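Local coordinates for uncharacterized protein (Streptococcus mutans, PDB 3L9A) that is of unknown function, this chain being the C-terminal domain of a longer phage-associated protein that carries a CHAP (peptidase C51) domain, at residues K39-I45 and V80-N86. Sequence-based numbering, arbitrary orientation.
Sequences KRAFWVI and VKFEGKN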
loop_
_atom_site.group_PDB
_atom_site.type_symbol
_atom_site.label_atom_id
_atom_site.label_comp_id
_atom_site.label_asym_id
_atom_site.label_seq_id
_atom_site.Cartn_x
_atom_site.Cartn_y
_atom_site.Cartn_z
ATOM N N LYS A 39 5.387 -3.182 7.335
ATOM C CA LYS A 39 5.975 -2.942 8.665
ATOM C C LYS A 39 7.263 -3.755 8.880
ATOM O O LYS A 39 7.478 -4.348 9.938
ATOM C CB LYS A 39 4.943 -3.199 9.774
ATOM C CG LYS A 39 3.804 -2.188 9.752
ATOM C CD LYS A 39 2.778 -2.470 10.849
ATOM C CE LYS A 39 1.671 -1.421 10.857
ATOM N NZ LYS A 39 0.565 -1.816 11.783
ATOM N N ARG A 40 8.124 -3.758 7.866
ATOM C CA ARG A 40 9.340 -4.571 7.904
ATOM C C ARG A 40 10.505 -3.844 7.253
ATOM O O ARG A 40 10.363 -3.304 6.147
ATOM C CB ARG A 40 9.119 -5.909 7.180
ATOM C CG ARG A 40 10.379 -6.798 7.112
ATOM C CD ARG A 40 10.115 -8.116 6.403
ATOM N NE ARG A 40 11.330 -8.919 6.229
ATOM C CZ ARG A 40 11.779 -9.395 5.067
ATOM N NH1 ARG A 40 11.145 -9.145 3.929
ATOM N NH2 ARG A 40 12.895 -10.121 5.045
ATOM N N ALA A 41 11.651 -3.835 7.937
ATOM C CA ALA A 41 12.910 -3.384 7.337
ATOM C C ALA A 41 13.936 -4.477 7.544
ATOM O O ALA A 41 13.955 -5.125 8.587
ATOM C CB ALA A 41 13.396 -2.091 7.975
ATOM N N PHE A 42 14.806 -4.684 6.565
ATOM C CA PHE A 42 15.850 -5.685 6.736
ATOM C C PHE A 42 17.100 -5.323 5.958
ATOM O O PHE A 42 17.066 -4.516 5.034
ATOM C CB PHE A 42 15.344 -7.114 6.423
ATOM C CG PHE A 42 15.234 -7.454 4.960
ATOM C CD1 PHE A 42 16.119 -8.363 4.389
ATOM C CD2 PHE A 42 14.199 -6.944 4.178
ATOM C CE1 PHE A 42 16.005 -8.726 3.051
ATOM C CE2 PHE A 42 14.084 -7.294 2.828
ATOM C CZ PHE A 42 14.983 -8.193 2.266
ATOM N N TRP A 43 18.214 -5.917 6.374
ATOM C CA TRP A 43 19.513 -5.699 5.770
ATOM C C TRP A 43 19.630 -6.566 4.522
ATOM O O TRP A 43 19.651 -7.789 4.603
ATOM C CB TRP A 43 20.570 -6.050 6.808
ATOM C CG TRP A 43 22.003 -5.825 6.422
ATOM C CD1 TRP A 43 22.493 -5.258 5.266
ATOM C CD2 TRP A 43 23.142 -6.144 7.228
ATOM N NE1 TRP A 43 23.875 -5.222 5.312
ATOM C CE2 TRP A 43 24.293 -5.762 6.503
ATOM C CE3 TRP A 43 23.297 -6.729 8.496
ATOM C CZ2 TRP A 43 25.586 -5.952 7.008
ATOM C CZ3 TRP A 43 24.573 -6.921 8.990
ATOM C CH2 TRP A 43 25.700 -6.534 8.249
ATOM N N VAL A 44 19.690 -5.915 3.362
ATOM C CA VAL A 44 19.784 -6.629 2.093
ATOM C C VAL A 44 21.230 -6.868 1.700
ATOM O O VAL A 44 22.087 -6.029 1.941
ATOM C CB VAL A 44 19.043 -5.886 0.932
ATOM C CG1 VAL A 44 17.543 -5.895 1.171
ATOM C CG2 VAL A 44 19.575 -4.460 0.705
ATOM N N ILE A 45 21.493 -8.008 1.077
ATOM C CA ILE A 45 22.779 -8.208 0.417
ATOM C C ILE A 45 22.753 -7.511 -0.949
ATOM O O ILE A 45 21.677 -7.160 -1.465
ATOM C CB ILE A 45 23.161 -9.707 0.283
ATOM C CG1 ILE A 45 22.185 -10.468 -0.625
ATOM C CG2 ILE A 45 23.292 -10.353 1.665
ATOM C CD1 ILE A 45 22.710 -11.833 -1.091
ATOM N N VAL A 80 7.663 0.024 11.991
ATOM C CA VAL A 80 8.439 -0.995 11.293
ATOM C C VAL A 80 9.194 -1.885 12.275
ATOM O O VAL A 80 9.813 -1.378 13.218
ATOM C CB VAL A 80 9.401 -0.311 10.296
ATOM C CG1 VAL A 80 10.479 -1.252 9.818
ATOM C CG2 VAL A 80 8.623 0.244 9.124
ATOM N N LYS A 81 9.150 -3.195 12.025
ATOM C CA LYS A 81 9.994 -4.160 12.715
ATOM C C LYS A 81 11.281 -4.356 11.916
ATOM O O LYS A 81 11.251 -4.783 10.764
ATOM C CB LYS A 81 9.262 -5.501 12.850
ATOM C CG LYS A 81 10.114 -6.567 13.546
ATOM C CD LYS A 81 9.592 -7.975 13.293
ATOM C CE LYS A 81 10.664 -9.026 13.561
ATOM N NZ LYS A 81 10.534 -10.198 12.642
ATOM N N PHE A 82 12.407 -4.040 12.544
ATOM C CA PHE A 82 13.726 -4.183 11.927
ATOM C C PHE A 82 14.273 -5.597 12.077
ATOM O O PHE A 82 14.121 -6.231 13.133
ATOM C CB PHE A 82 14.695 -3.155 12.522
ATOM C CG PHE A 82 14.546 -1.785 11.923
ATOM C CD1 PHE A 82 15.428 -1.353 10.938
ATOM C CD2 PHE A 82 13.507 -0.943 12.304
ATOM C CE1 PHE A 82 15.281 -0.099 10.357
ATOM C CE2 PHE A 82 13.356 0.310 11.715
ATOM C CZ PHE A 82 14.245 0.728 10.740
ATOM N N GLU A 83 14.905 -6.077 11.007
ATOM C CA GLU A 83 15.481 -7.409 10.946
ATOM C C GLU A 83 16.884 -7.353 10.348
ATOM O O GLU A 83 17.271 -6.366 9.714
ATOM C CB GLU A 83 14.636 -8.330 10.060
ATOM C CG GLU A 83 13.190 -8.456 10.482
ATOM C CD GLU A 83 12.357 -9.265 9.502
ATOM O OE1 GLU A 83 12.866 -9.638 8.430
ATOM O OE2 GLU A 83 11.187 -9.531 9.826
ATOM N N GLY A 84 17.633 -8.437 10.514
ATOM C CA GLY A 84 18.934 -8.584 9.853
ATOM C C GLY A 84 18.782 -9.187 8.472
ATOM O O GLY A 84 17.726 -9.074 7.842
ATOM N N LYS A 85 19.842 -9.827 7.995
ATOM C CA LYS A 85 19.819 -10.478 6.686
ATOM C C LYS A 85 18.949 -11.717 6.714
ATOM O O LYS A 85 18.762 -12.337 7.766
ATOM C CB LYS A 85 21.229 -10.866 6.251
ATOM C CG LYS A 85 22.159 -9.690 6.036
ATOM C CD LYS A 85 23.549 -10.148 5.626
ATOM C CE LYS A 85 24.444 -8.958 5.365
ATOM N NZ LYS A 85 25.868 -9.308 5.107
ATOM N N ASN A 86 18.414 -12.098 5.557
ATOM C CA ASN A 86 17.620 -13.322 5.486
ATOM C C ASN A 86 18.202 -14.337 4.517
ATOM O O ASN A 86 17.569 -15.352 4.241
ATOM C CB ASN A 86 16.131 -13.027 5.226
ATOM C CG ASN A 86 15.863 -12.456 3.848
ATOM O OD1 ASN A 86 16.766 -12.226 3.045
ATOM N ND2 ASN A 86 14.587 -12.227 3.571
HETATM O O HOH W 1 15.251 -10.529 7.451
HETATM O O HOH W 2 19.473 -10.347 3.520
#
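K39 O accepts the backbone N-H of K81 at 2.9 Å, the first rung of a parallel strand pair. A41 bonds through both its backbone N and its O: N donates to K81 O (3.0 Å) and O accepts from E83 N (2.8 Å). Beyond this the ladder weakens: W43 N to E83 O is long and bent, a weak bond.

Charges gather on one face. R40 runs extended, CG anti to the backbone N (chi1 177°), and R40 NE donates an almost straight hydrogen bond to E83 OE1 (2.8 Å), part of a salt bridge. K81 NZ donates to E83 OE2 at 3.0 Å, a second salt bridge. Water 1 joins E83 OE1 to G84 O. The F42 ring lies over a face of the R40 guanidinium.

On the other face, A41 CB makes a CH-pi contact over the F82 ring and touches V80 CG1. Just past strand 81-83, K85 lies over one face of the W43 indole. K85 CE makes a CH-pi contact 3.5 Å from the centroid of the W43 six-membered ring, and NZ adds a cation-pi contact.

R40 NH1 and N86 ND2 both hydrogen-bond E76 O of a second subunit, another copy of this protein. Within this chain, strand 81-83 is an outermost strand of the mixed sheet, strand 31-35 flanks 40-43 antiparallel, and helix 68-78 covers V80 and F82.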